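Local atomic coordinates of phosphate-binding protein (Xanthomonas axonopodis pv. citri, PDB entry 5UB3), a protein that probably senses small anions such as phosphate or phosphonate in the periplasm, working as the receptor partner of a diguanylate cyclase. Residues M71-R76 with V272-R276; F93-F97 with T124-P130; H114-Q119 with L175-L181; I139-L145 with S155-L159. One frame throughout, in Å; residues are numbered along the deposited sequence.

Interaction 1: residues M71-R76 with V272-R276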
loop_
_atom_site.group_PDB
_atom_site.type_symbol
_atom_site.label_atom_id
_atom_site.label_comp_id
_atom_site.label_asym_id
_atom_site.label_seq_id
_atom_site.Cartn_x
_atom_site.Cartn_y
_atom_site.Cartn_z
ATOM N N MET A 71 4.062 5.178 -5.603
ATOM C CA MET A 71 4.290 6.526 -6.029
ATOM C C MET A 71 5.328 7.208 -5.157
ATOM O O MET A 71 6.086 8.009 -5.685
ATOM C CB MET A 71 2.974 7.323 -6.147
ATOM C CG MET A 71 2.046 6.749 -7.211
ATOM S SD MET A 71 2.761 6.734 -8.845
ATOM C CE MET A 71 3.433 5.052 -9.036
ATOM N N LEU A 72 5.400 6.866 -3.852
ATOM C CA LEU A 72 6.514 7.374 -3.043
ATOM C C LEU A 72 7.836 6.979 -3.692
ATOM O O LEU A 72 8.784 7.789 -3.781
ATOM C CB LEU A 72 6.499 6.823 -1.616
ATOM C CG LEU A 72 5.316 7.272 -0.802
ATOM C CD1 LEU A 72 5.305 6.530 0.529
ATOM C CD2 LEU A 72 5.394 8.742 -0.540
ATOM N N LEU A 73 7.909 5.733 -4.138
ATOM C CA LEU A 73 9.144 5.260 -4.745
ATOM C C LEU A 73 9.403 5.966 -6.075
ATOM O O LEU A 73 10.518 6.435 -6.309
ATOM C CB LEU A 73 9.138 3.766 -4.935
ATOM C CG LEU A 73 8.889 2.897 -3.711
ATOM C CD1 LEU A 73 8.694 1.443 -4.114
ATOM C CD2 LEU A 73 10.017 3.065 -2.711
ATOM N N GLU A 74 8.392 6.063 -6.932
ATOM C CA GLU A 74 8.566 6.768 -8.222
ATOM C C GLU A 74 8.970 8.229 -8.003
ATOM O O GLU A 74 9.827 8.736 -8.705
ATOM C CB GLU A 74 7.310 6.706 -9.089
ATOM C CG GLU A 74 7.558 7.133 -10.523
ATOM C CD GLU A 74 6.348 6.997 -11.405
ATOM O OE1 GLU A 74 6.442 6.488 -12.530
ATOM O OE2 GLU A 74 5.328 7.493 -10.989
ATOM N N GLN A 75 8.371 8.888 -7.021
ATOM C CA GLN A 75 8.676 10.315 -6.775
ATOM C C GLN A 75 10.094 10.577 -6.369
ATOM O O GLN A 75 10.669 11.564 -6.764
ATOM C CB GLN A 75 7.791 10.894 -5.696
ATOM C CG GLN A 75 6.392 11.101 -6.167
ATOM C CD GLN A 75 5.445 11.370 -5.014
ATOM O OE1 GLN A 75 5.863 11.544 -3.839
ATOM N NE2 GLN A 75 4.158 11.471 -5.345
ATOM N N ARG A 76 10.633 9.683 -5.563
ATOM C CA ARG A 76 12.031 9.723 -5.233
ATOM C C ARG A 76 12.920 9.280 -6.400
ATOM O O ARG A 76 14.109 9.261 -6.242
ATOM C CB ARG A 76 12.312 8.898 -3.982
ATOM C CG ARG A 76 11.607 9.455 -2.753
ATOM C CD ARG A 76 11.866 8.547 -1.586
ATOM N NE ARG A 76 11.526 9.211 -0.346
ATOM C CZ ARG A 76 10.366 9.131 0.293
ATOM N NH1 ARG A 76 9.357 8.390 -0.165
ATOM N NH2 ARG A 76 10.222 9.793 1.431
ATOM N N VAL A 272 -0.275 12.117 -3.471
ATOM C CA VAL A 272 0.797 11.713 -2.566
ATOM C C VAL A 272 1.789 12.832 -2.411
ATOM O O VAL A 272 2.226 13.077 -1.299
ATOM C CB VAL A 272 1.504 10.421 -3.079
ATOM C CG1 VAL A 272 2.822 10.158 -2.362
ATOM C CG2 VAL A 272 0.539 9.244 -2.939
ATOM N N GLN A 273 2.171 13.497 -3.527
ATOM C CA GLN A 273 3.168 14.565 -3.431
ATOM C C GLN A 273 2.611 15.664 -2.554
ATOM O O GLN A 273 3.311 16.253 -1.768
ATOM C CB GLN A 273 3.529 15.163 -4.817
ATOM C CG GLN A 273 4.621 16.214 -4.778
ATOM C CD GLN A 273 5.923 15.625 -4.266
ATOM O OE1 GLN A 273 6.388 15.913 -3.137
ATOM N NE2 GLN A 273 6.454 14.734 -5.044
ATOM N N ARG A 274 1.343 15.936 -2.715
ATOM C CA ARG A 274 0.704 16.985 -1.914
ATOM C C ARG A 274 0.723 16.639 -0.453
ATOM O O ARG A 274 0.981 17.511 0.408
ATOM C CB ARG A 274 -0.710 17.170 -2.385
ATOM C CG ARG A 274 -1.453 18.267 -1.676
ATOM C CD ARG A 274 -2.894 18.284 -2.151
ATOM N NE ARG A 274 -3.638 19.359 -1.535
ATOM C CZ ARG A 274 -4.915 19.645 -1.787
ATOM N NH1 ARG A 274 -5.660 18.939 -2.642
ATOM N NH2 ARG A 274 -5.441 20.655 -1.164
ATOM N N VAL A 275 0.432 15.374 -0.139
ATOM C CA VAL A 275 0.520 14.915 1.250
ATOM C C VAL A 275 1.955 15.118 1.778
ATOM O O VAL A 275 2.203 15.632 2.890
ATOM C CB VAL A 275 0.092 13.442 1.393
ATOM C CG1 VAL A 275 0.427 12.924 2.808
ATOM C CG2 VAL A 275 -1.397 13.304 1.142
ATOM N N ARG A 276 2.899 14.720 0.945
ATOM C CA ARG A 276 4.289 14.834 1.322
ATOM C C ARG A 276 4.721 16.287 1.507
ATOM O O ARG A 276 5.470 16.605 2.421
ATOM C CB ARG A 276 5.126 14.182 0.299
ATOM C CG ARG A 276 5.073 12.676 0.393
ATOM C CD ARG A 276 6.003 12.132 -0.647
ATOM N NE ARG A 276 7.390 12.372 -0.237
ATOM C CZ ARG A 276 8.412 12.484 -1.071
ATOM N NH1 ARG A 276 8.254 12.324 -2.387
ATOM N NH2 ARG A 276 9.627 12.720 -0.569
#

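Interaction 2: residues F93-F97 with T124-P130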
loop_
_atom_site.group_PDB
_atom_site.type_symbol
_atom_site.label_atom_id
_atom_site.label_comp_id
_atom_site.label_asym_id
_atom_site.label_seq_id
_atom_site.Cartn_x
_atom_site.Cartn_y
_atom_site.Cartn_z
ATOM N N PHE A 93 -9.057 -0.149 -4.995
ATOM C CA PHE A 93 -9.564 -0.057 -3.661
ATOM C C PHE A 93 -9.759 1.397 -3.247
ATOM O O PHE A 93 -9.381 2.289 -3.981
ATOM C CB PHE A 93 -8.717 -0.908 -2.718
ATOM C CG PHE A 93 -7.330 -0.369 -2.401
ATOM C CD1 PHE A 93 -6.729 0.678 -3.104
ATOM C CD2 PHE A 93 -6.638 -0.960 -1.351
ATOM C CE1 PHE A 93 -5.472 1.132 -2.775
ATOM C CE2 PHE A 93 -5.357 -0.519 -0.995
ATOM C CZ PHE A 93 -4.786 0.538 -1.704
ATOM N N HIS A 94 -10.285 1.621 -2.040
ATOM C CA HIS A 94 -10.452 2.957 -1.518
ATOM C C HIS A 94 -10.347 2.934 -0.032
ATOM O O HIS A 94 -10.342 1.876 0.533
ATOM C CB HIS A 94 -11.766 3.622 -1.925
ATOM C CG HIS A 94 -12.986 2.893 -1.502
ATOM N ND1 HIS A 94 -13.527 1.871 -2.235
ATOM C CD2 HIS A 94 -13.780 3.054 -0.423
ATOM C CE1 HIS A 94 -14.628 1.443 -1.648
ATOM N NE2 HIS A 94 -14.786 2.132 -0.536
ATOM N N THR A 95 -10.212 4.126 0.536
ATOM C CA THR A 95 -10.142 4.282 1.982
ATOM C C THR A 95 -11.524 4.540 2.539
ATOM O O THR A 95 -12.320 5.261 1.930
ATOM C CB THR A 95 -9.110 5.328 2.361
ATOM O OG1 THR A 95 -7.813 4.755 2.123
ATOM C CG2 THR A 95 -9.233 5.669 3.841
ATOM N N LEU A 96 -11.813 3.892 3.657
ATOM C CA LEU A 96 -12.972 4.238 4.441
ATOM C C LEU A 96 -12.570 4.737 5.810
ATOM O O LEU A 96 -11.545 4.329 6.393
ATOM C CB LEU A 96 -13.955 3.093 4.495
ATOM C CG LEU A 96 -13.543 1.680 4.827
ATOM C CD1 LEU A 96 -13.270 1.678 6.308
ATOM C CD2 LEU A 96 -14.598 0.616 4.462
ATOM N N PHE A 97 -13.338 5.685 6.292
ATOM C CA PHE A 97 -13.131 6.198 7.637
ATOM C C PHE A 97 -14.235 5.599 8.439
ATOM O O PHE A 97 -15.380 5.615 8.018
ATOM C CB PHE A 97 -13.247 7.698 7.668
ATOM C CG PHE A 97 -12.104 8.427 7.001
ATOM C CD1 PHE A 97 -12.021 8.484 5.629
ATOM C CD2 PHE A 97 -11.161 9.088 7.748
ATOM C CE1 PHE A 97 -10.998 9.173 5.016
ATOM C CE2 PHE A 97 -10.123 9.768 7.155
ATOM C CZ PHE A 97 -10.059 9.837 5.774
ATOM N N THR A 124 -0.875 3.195 1.781
ATOM C CA THR A 124 -1.772 3.899 0.839
ATOM C C THR A 124 -3.107 4.197 1.483
ATOM O O THR A 124 -3.493 5.334 1.622
ATOM C CB THR A 124 -2.001 3.063 -0.455
ATOM O OG1 THR A 124 -0.744 2.859 -1.066
ATOM C CG2 THR A 124 -2.838 3.795 -1.429
ATOM N N SER A 125 -3.810 3.146 1.857
ATOM C CA SER A 125 -5.162 3.271 2.302
ATOM C C SER A 125 -5.221 3.701 3.754
ATOM O O SER A 125 -6.286 4.080 4.241
ATOM C CB SER A 125 -5.908 1.944 2.117
ATOM O OG SER A 125 -5.347 0.899 2.940
ATOM N N GLY A 126 -4.101 3.567 4.473
ATOM C CA GLY A 126 -4.067 3.859 5.907
ATOM C C GLY A 126 -3.244 5.063 6.278
ATOM O O GLY A 126 -3.070 5.352 7.479
ATOM N N TYR A 127 -2.761 5.804 5.288
ATOM C CA TYR A 127 -2.095 7.082 5.553
ATOM C C TYR A 127 -2.270 8.036 4.404
ATOM O O TYR A 127 -2.814 9.128 4.538
ATOM C CB TYR A 127 -0.577 6.882 5.868
ATOM C CG TYR A 127 0.142 8.126 6.122
ATOM C CD1 TYR A 127 0.010 8.788 7.338
ATOM C CD2 TYR A 127 0.946 8.699 5.152
ATOM C CE1 TYR A 127 0.705 9.960 7.586
ATOM C CE2 TYR A 127 1.625 9.856 5.380
ATOM C CZ TYR A 127 1.496 10.498 6.585
ATOM O OH TYR A 127 2.160 11.661 6.785
ATOM N N LEU A 128 -1.809 7.630 3.249
ATOM C CA LEU A 128 -1.725 8.582 2.133
ATOM C C LEU A 128 -3.084 8.992 1.731
ATOM O O LEU A 128 -3.362 10.166 1.661
ATOM C CB LEU A 128 -0.937 7.997 0.957
ATOM C CG LEU A 128 0.544 7.787 1.276
ATOM C CD1 LEU A 128 1.235 6.823 0.290
ATOM C CD2 LEU A 128 1.364 9.061 1.453
ATOM N N LEU A 129 -3.953 8.043 1.418
ATOM C CA LEU A 129 -5.320 8.379 0.992
ATOM C C LEU A 129 -6.107 9.130 2.020
ATOM O O LEU A 129 -6.686 10.153 1.687
ATOM C CB LEU A 129 -6.125 7.181 0.502
ATOM C CG LEU A 129 -5.505 6.478 -0.716
ATOM C CD1 LEU A 129 -6.484 5.389 -1.181
ATOM C CD2 LEU A 129 -5.211 7.443 -1.848
ATOM N N PRO A 130 -6.129 8.639 3.276
ATOM C CA PRO A 130 -6.897 9.460 4.219
ATOM C C PRO A 130 -6.324 10.875 4.435
ATOM O O PRO A 130 -7.102 11.813 4.587
ATOM C CB PRO A 130 -6.849 8.669 5.521
ATOM C CG PRO A 130 -5.760 7.652 5.364
ATOM C CD PRO A 130 -5.735 7.352 3.863
#

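Interaction 3: residues H114-Q119 with L175-L181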
loop_
_atom_site.group_PDB
_atom_site.type_symbol
_atom_site.label_atom_id
_atom_site.label_comp_id
_atom_site.label_asym_id
_atom_site.label_seq_id
_atom_site.Cartn_x
_atom_site.Cartn_y
_atom_site.Cartn_z
ATOM N N HIS A 114 -11.275 15.799 16.810
ATOM C CA HIS A 114 -11.199 14.387 17.113
ATOM C C HIS A 114 -9.911 13.779 16.608
ATOM O O HIS A 114 -9.150 14.429 15.900
ATOM C CB HIS A 114 -12.394 13.672 16.510
ATOM C CG HIS A 114 -13.659 13.990 17.228
ATOM N ND1 HIS A 114 -14.580 14.880 16.737
ATOM C CD2 HIS A 114 -14.104 13.622 18.449
ATOM C CE1 HIS A 114 -15.562 15.022 17.606
ATOM N NE2 HIS A 114 -15.296 14.261 18.654
ATOM N N THR A 115 -9.683 12.534 16.964
ATOM C CA THR A 115 -8.444 11.881 16.667
ATOM C C THR A 115 -8.679 10.758 15.636
ATOM O O THR A 115 -9.710 10.116 15.580
ATOM C CB THR A 115 -7.784 11.351 17.962
ATOM O OG1 THR A 115 -8.668 10.431 18.561
ATOM C CG2 THR A 115 -7.541 12.446 18.916
ATOM N N LEU A 116 -7.671 10.563 14.826
ATOM C CA LEU A 116 -7.693 9.588 13.761
ATOM C C LEU A 116 -6.492 8.649 13.907
ATOM O O LEU A 116 -5.401 9.114 14.004
ATOM C CB LEU A 116 -7.563 10.347 12.459
ATOM C CG LEU A 116 -7.371 9.571 11.171
ATOM C CD1 LEU A 116 -8.600 8.767 10.776
ATOM C CD2 LEU A 116 -7.087 10.577 10.082
ATOM N N ALA A 117 -6.728 7.345 13.817
ATOM C CA ALA A 117 -5.730 6.312 13.793
ATOM C C ALA A 117 -5.303 6.038 12.373
ATOM O O ALA A 117 -6.121 5.629 11.566
ATOM C CB ALA A 117 -6.304 5.005 14.387
ATOM N N LEU A 118 -4.028 6.228 12.102
ATOM C CA LEU A 118 -3.423 5.890 10.832
ATOM C C LEU A 118 -2.364 4.849 11.014
ATOM O O LEU A 118 -1.982 4.503 12.128
ATOM C CB LEU A 118 -2.818 7.140 10.268
ATOM C CG LEU A 118 -3.882 8.215 10.029
ATOM C CD1 LEU A 118 -3.244 9.446 9.387
ATOM C CD2 LEU A 118 -4.948 7.688 9.111
ATOM N N GLN A 119 -1.841 4.364 9.907
ATOM C CA GLN A 119 -0.935 3.270 9.980
ATOM C C GLN A 119 0.547 3.600 10.068
ATOM O O GLN A 119 1.123 3.515 11.150
ATOM C CB GLN A 119 -1.258 2.320 8.875
ATOM C CG GLN A 119 -2.513 1.545 9.214
ATOM C CD GLN A 119 -3.062 0.787 8.041
ATOM O OE1 GLN A 119 -2.358 -0.012 7.386
ATOM N NE2 GLN A 119 -4.338 1.010 7.761
ATOM N N LEU A 175 -9.909 4.613 22.312
ATOM C CA LEU A 175 -8.648 5.330 22.493
ATOM C C LEU A 175 -8.550 6.411 21.462
ATOM O O LEU A 175 -7.974 7.414 21.735
ATOM C CB LEU A 175 -7.489 4.394 22.361
ATOM C CG LEU A 175 -7.532 3.311 23.439
ATOM C CD1 LEU A 175 -6.617 2.167 23.037
ATOM C CD2 LEU A 175 -7.163 3.850 24.817
ATOM N N ILE A 176 -9.165 6.209 20.303
ATOM C CA ILE A 176 -9.051 7.093 19.141
ATOM C C ILE A 176 -10.436 7.138 18.504
ATOM O O ILE A 176 -11.123 6.132 18.514
ATOM C CB ILE A 176 -7.978 6.545 18.175
ATOM C CG1 ILE A 176 -6.614 6.503 18.880
ATOM C CG2 ILE A 176 -7.851 7.420 16.924
ATOM C CD1 ILE A 176 -5.454 5.987 18.019
ATOM N N ASP A 177 -10.860 8.299 18.015
ATOM C CA ASP A 177 -12.202 8.478 17.569
ATOM C C ASP A 177 -12.463 7.833 16.194
ATOM O O ASP A 177 -13.540 7.288 15.950
ATOM C CB ASP A 177 -12.527 9.959 17.472
ATOM C CG ASP A 177 -12.310 10.705 18.796
ATOM O OD1 ASP A 177 -12.830 10.261 19.801
ATOM O OD2 ASP A 177 -11.610 11.730 18.808
ATOM N N VAL A 178 -11.493 7.930 15.311
ATOM C CA VAL A 178 -11.718 7.543 13.906
ATOM C C VAL A 178 -10.609 6.668 13.411
ATOM O O VAL A 178 -9.441 6.817 13.795
ATOM C CB VAL A 178 -11.893 8.766 12.977
ATOM C CG1 VAL A 178 -12.278 8.341 11.581
ATOM C CG2 VAL A 178 -12.855 9.821 13.509
ATOM N N GLY A 179 -10.965 5.713 12.535
ATOM C CA GLY A 179 -9.985 4.869 11.944
ATOM C C GLY A 179 -10.040 4.950 10.435
ATOM O O GLY A 179 -11.088 5.278 9.907
ATOM N N ALA A 180 -8.899 4.714 9.769
ATOM C CA ALA A 180 -8.872 4.651 8.307
ATOM C C ALA A 180 -8.326 3.299 7.914
ATOM O O ALA A 180 -7.331 2.880 8.422
ATOM C CB ALA A 180 -8.053 5.749 7.717
ATOM N N LEU A 181 -9.049 2.605 7.038
ATOM C CA LEU A 181 -8.582 1.335 6.438
ATOM C C LEU A 181 -9.093 1.251 5.001
ATOM O O LEU A 181 -10.021 2.005 4.656
ATOM C CB LEU A 181 -9.179 0.190 7.189
ATOM C CG LEU A 181 -8.698 -0.133 8.588
ATOM C CD1 LEU A 181 -9.515 -1.290 9.126
ATOM C CD2 LEU A 181 -7.251 -0.537 8.592
#

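Interaction 4: residues I139-L145 with S155-L159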
loop_
_atom_site.group_PDB
_atom_site.type_symbol
_atom_site.label_atom_id
_atom_site.label_comp_id
_atom_site.label_asym_id
_atom_site.label_seq_id
_atom_site.Cartn_x
_atom_site.Cartn_y
_atom_site.Cartn_z
ATOM N N ILE A 139 -9.385 19.992 6.268
ATOM C CA ILE A 139 -9.485 19.513 7.634
ATOM C C ILE A 139 -8.041 19.371 8.145
ATOM O O ILE A 139 -7.288 18.434 7.754
ATOM C CB ILE A 139 -10.215 18.180 7.719
ATOM C CG1 ILE A 139 -11.676 18.375 7.341
ATOM C CG2 ILE A 139 -10.070 17.583 9.099
ATOM C CD1 ILE A 139 -12.444 17.094 7.208
ATOM N N ALA A 140 -7.642 20.279 9.023
ATOM C CA ALA A 140 -6.312 20.217 9.588
ATOM C C ALA A 140 -6.170 18.952 10.445
ATOM O O ALA A 140 -7.109 18.517 11.128
ATOM C CB ALA A 140 -6.030 21.466 10.399
ATOM N N CYS A 141 -5.004 18.343 10.355
ATOM C CA CYS A 141 -4.782 17.116 11.068
ATOM C C CYS A 141 -3.351 17.045 11.513
ATOM O O CYS A 141 -2.485 16.648 10.759
ATOM C CB CYS A 141 -5.180 15.936 10.191
ATOM S SG CYS A 141 -5.364 14.412 11.196
ATOM N N ASP A 142 -3.112 17.475 12.766
ATOM C CA ASP A 142 -1.812 17.581 13.307
ATOM C C ASP A 142 -1.358 16.263 13.855
ATOM O O ASP A 142 -2.182 15.476 14.360
ATOM C CB ASP A 142 -1.798 18.600 14.450
ATOM C CG ASP A 142 -2.258 19.998 13.994
ATOM O OD1 ASP A 142 -1.669 20.511 13.044
ATOM O OD2 ASP A 142 -3.155 20.560 14.621
ATOM N N VAL A 143 -0.065 15.982 13.787
ATOM C CA VAL A 143 0.418 14.745 14.396
ATOM C C VAL A 143 0.256 14.838 15.908
ATOM O O VAL A 143 0.606 15.863 16.504
ATOM C CB VAL A 143 1.834 14.340 13.952
ATOM C CG1 VAL A 143 2.899 15.266 14.478
ATOM C CG2 VAL A 143 2.119 12.920 14.428
ATOM N N LEU A 144 -0.306 13.790 16.514
ATOM C CA LEU A 144 -0.362 13.708 17.964
ATOM C C LEU A 144 0.707 12.762 18.485
ATOM O O LEU A 144 1.011 11.759 17.892
ATOM C CB LEU A 144 -1.724 13.311 18.422
ATOM C CG LEU A 144 -2.857 14.234 17.959
ATOM C CD1 LEU A 144 -4.184 13.588 18.413
ATOM C CD2 LEU A 144 -2.732 15.666 18.456
ATOM N N LEU A 145 1.284 13.103 19.611
ATOM C CA LEU A 145 2.421 12.393 20.078
ATOM C C LEU A 145 2.084 11.082 20.792
ATOM O O LEU A 145 2.823 10.141 20.752
ATOM C CB LEU A 145 3.223 13.327 20.969
ATOM C CG LEU A 145 4.037 14.268 20.086
ATOM C CD1 LEU A 145 3.226 15.486 19.578
ATOM C CD2 LEU A 145 5.270 14.639 20.874
ATOM N N SER A 155 -9.299 21.541 14.897
ATOM C CA SER A 155 -8.469 20.652 14.041
ATOM C C SER A 155 -8.635 19.186 14.462
ATOM O O SER A 155 -9.037 18.924 15.592
ATOM C CB SER A 155 -7.004 21.067 14.110
ATOM O OG SER A 155 -6.849 22.381 13.644
ATOM N N ALA A 156 -8.369 18.262 13.554
ATOM C CA ALA A 156 -8.182 16.891 13.931
ATOM C C ALA A 156 -6.713 16.682 14.324
ATOM O O ALA A 156 -5.836 17.592 14.216
ATOM C CB ALA A 156 -8.537 15.986 12.790
ATOM N N GLY A 157 -6.445 15.479 14.785
ATOM C CA GLY A 157 -5.116 15.022 15.036
ATOM C C GLY A 157 -5.032 13.541 14.724
ATOM O O GLY A 157 -6.058 12.808 14.821
ATOM N N TYR A 158 -3.850 13.094 14.363
ATOM C CA TYR A 158 -3.674 11.689 14.048
ATOM C C TYR A 158 -2.650 11.051 14.905
ATOM O O TYR A 158 -1.694 11.708 15.356
ATOM C CB TYR A 158 -3.387 11.437 12.577
ATOM C CG TYR A 158 -2.047 11.839 12.096
ATOM C CD1 TYR A 158 -1.800 13.128 11.759
ATOM C CD2 TYR A 158 -1.023 10.913 11.952
ATOM C CE1 TYR A 158 -0.565 13.507 11.307
ATOM C CE2 TYR A 158 0.200 11.280 11.483
ATOM C CZ TYR A 158 0.420 12.576 11.161
ATOM O OH TYR A 158 1.612 13.010 10.688
ATOM N N LEU A 159 -2.871 9.765 15.132
ATOM C CA LEU A 159 -1.936 8.918 15.828
ATOM C C LEU A 159 -1.564 7.727 14.943
ATOM O O LEU A 159 -2.451 7.008 14.453
ATOM C CB LEU A 159 -2.590 8.402 17.079
ATOM C CG LEU A 159 -2.803 9.473 18.114
ATOM C CD1 LEU A 159 -3.893 9.075 19.072
ATOM C CD2 LEU A 159 -1.487 9.689 18.832
HETATM O O HOH W 1 -4.860 19.345 16.185
#

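Interaction 1: residues M71-R76 with V272-R276
Leu72 and Gln75 on helix 67-75 meet Val272 and Arg276 on the C-terminal helix 259-277, the local axes crossing at 77° and coming within 10.7 Å. The contact joins two helices of a periplasmic binding protein fold, and the C-terminal helix also packs on helix 124-136 through Val275. Toward the buried side the fit is tight and apolar. CD2 of Leu72 presses on CG1 of Val272 at 3.5 Å, closer than usual for two methyls, and the same CD2 lies 3.4 Å from CD of Arg276. The two side chains Leu72 and Val272 meet roughly at right angles.

Outward, polar groups take over. Gln75 keeps its CG beside the backbone N (chi1 -73°) and then runs out extended, which brings its amide alongside the Arg276 side chain, the two running in opposite directions. NH1 of Arg276 donates to OE1 of Gln75 over 2.9 Å, on a carbonyl lone pair, with the amide and guanidinium nearly coplanar. The other end of this amide is also held, since NE2 bonds to Ser269 OG, so both ends of the Gln75 amide are bonded, which probably fixes its rotation. A bend at chi3 (72°) lays the Arg276 guanidinium against one face of that of Arg76, the two stacking with centres 4.1 Å apart; any charge repulsion is probably eased by solvent, as both are partly exposed. In this offset stack, NH2 of Arg76 stands 3.6 Å from NH2 of Arg276.

Interaction 2: residues F93-F97 with T124-P130
The carbonyl oxygen of Ser125 receives the hydroxyl of Thr95, OG1 to O measuring 2.7 Å. The donor approaches well off the carbonyl direction, with a C=O...OG1 angle of 105° and a tilt of 19° from the carbonyl plane. The bond makes sense where the helix begins with a wider pi-type turn: Leu129 N reaches back to Thr124 O, and Pro130 has no N-H to offer, so the strand side chain serves an oxygen in the first turn of the helix. Thr95 OG1 also rests against the Leu129 side chain, 3.4 Å from its CB.

Aromatic rings lie at the two ends of the strand segment. Phe93 brings CZ to 3.8 Å from CG2 of Thr124, meeting it obliquely. The Thr124 hydroxyl itself bonds to Thr66. Phe97 reaches the helix further along, its CZ 3.4 Å from CB of Pro130. In this buried contact the local axes of strand 95-97 and helix 124-130 run almost perpendicular (83°). They belong to strand 92-100 and helix 124-136 of the periplasmic binding protein fold, with strand 178-182 touching both Thr95 and Pro130, and helix 183-186 covering Phe93 and Ser125.

Interaction 3: residues H114-Q119 with L175-L181
His114 and Asp177 stand almost at right angles, imidazole and carboxylate planes 87° apart, at the start of a parallel strand pair in the alpha/beta core of a periplasmic binding protein lobe. OD2 of Asp177 lies at the edge of the ring, 3.2 Å from CD2 of His114, while the ring's ND1 bonds to Gln110 O. The same OD2 accepts the amide of Thr115 at 2.8 Å, met on its anti side. In return Thr115 offers OG1 to the Asp177 amide, at 3.1 Å from Asp177 N; a chi1 of 60° sets the hydroxyl between its own N and carbonyl carbon, turned toward the 175-181 segment. Each residue thus uses its side chain to bind the other's backbone, tying the two strand starts together.

Beyond this the backbone ladder takes over and opens toward Ala180: Val178 N donates to Thr115 O and Ala117 N to Val178 O, the latter nearly straight at 170°, whereas Ala180 N to Ala117 O is weak. On one face Leu116 and Val178 cross obliquely, CD1 of Leu116 lying 3.8 Å from CG1 of Val178, with Phe97 against both. On the face of Ala117 and Gly179, CG2 of Ile176 sits 3.3 Å from Ala117 N and also touches the Ala117 methyl. The far end is closed by Gln119, whose NE2 comes 3.4 Å from CD2 of Leu181.

Interaction 4: residues I139-L145 with S155-L159
A parallel beta ladder pairs strand 141-143 with strand 156-160, so that Cys141 faces Ala156 and Val143 faces Tyr158 in an alpha/beta lobe of the periplasmic binding protein fold. Ala156 N, Asp142 N, Tyr158 N and Leu144 N donate in turn to Ala140 O, Ala156 O, Asp142 O and Tyr158 O. Asp142 N stands above the plane of the Ala156 carbonyl, 39° out of it.

On the face carrying Tyr158, its ring is turned by a chi1 of 72° toward the neighbouring strand. Val143 lies over one face, CG2 sitting 4.1 Å from the ring centroid in a CH-pi contact. Cys141 approaches at the edge, SG 5.1 Å from the centroid of Tyr158, and also packs on the methyl of Ala156 with SG to CB at 3.9 Å. Tyr127 and Met131 of helix 124-136 also touch the Tyr158 side chain.

On the face of Asp142 and Gly157, the glycine has no side chain, and Leu144 folds over it, CG of Leu144 3.8 Å from CA of Gly157. The Asp142 carboxylate is tied back to the ladder by water 1, which donates to OD2 of Asp142 at 2.6 Å and to O of Ala156 at 2.8 Å.

Overall arrangement
Interactions 2 and 3 are buried, whereas interactions 1 and 4 are only partly so. Interactions 3 and 4 are parallel pairings of neighbouring strands, joined where Leu116 of strand 115-118 bonds to Gly157 and Leu159 of strand 156-160. Strand 92-100 of interaction 2 adds to them antiparallel, along 178-182, with Leu96 N meeting Leu181 O, while Gly126 O meets Gln119 N. Leu128 and Tyr127 of its helix touch Val272 and Val275, linking interaction 1 to it. The chemistry follows: the helix crossing of interaction 1 combines apolar packing with one glutamine amide and a stacked pair of guanidiniums, interaction 2 uses one hydroxyl and rings, and the strand pairs backbone ladders, with a water in the outer one.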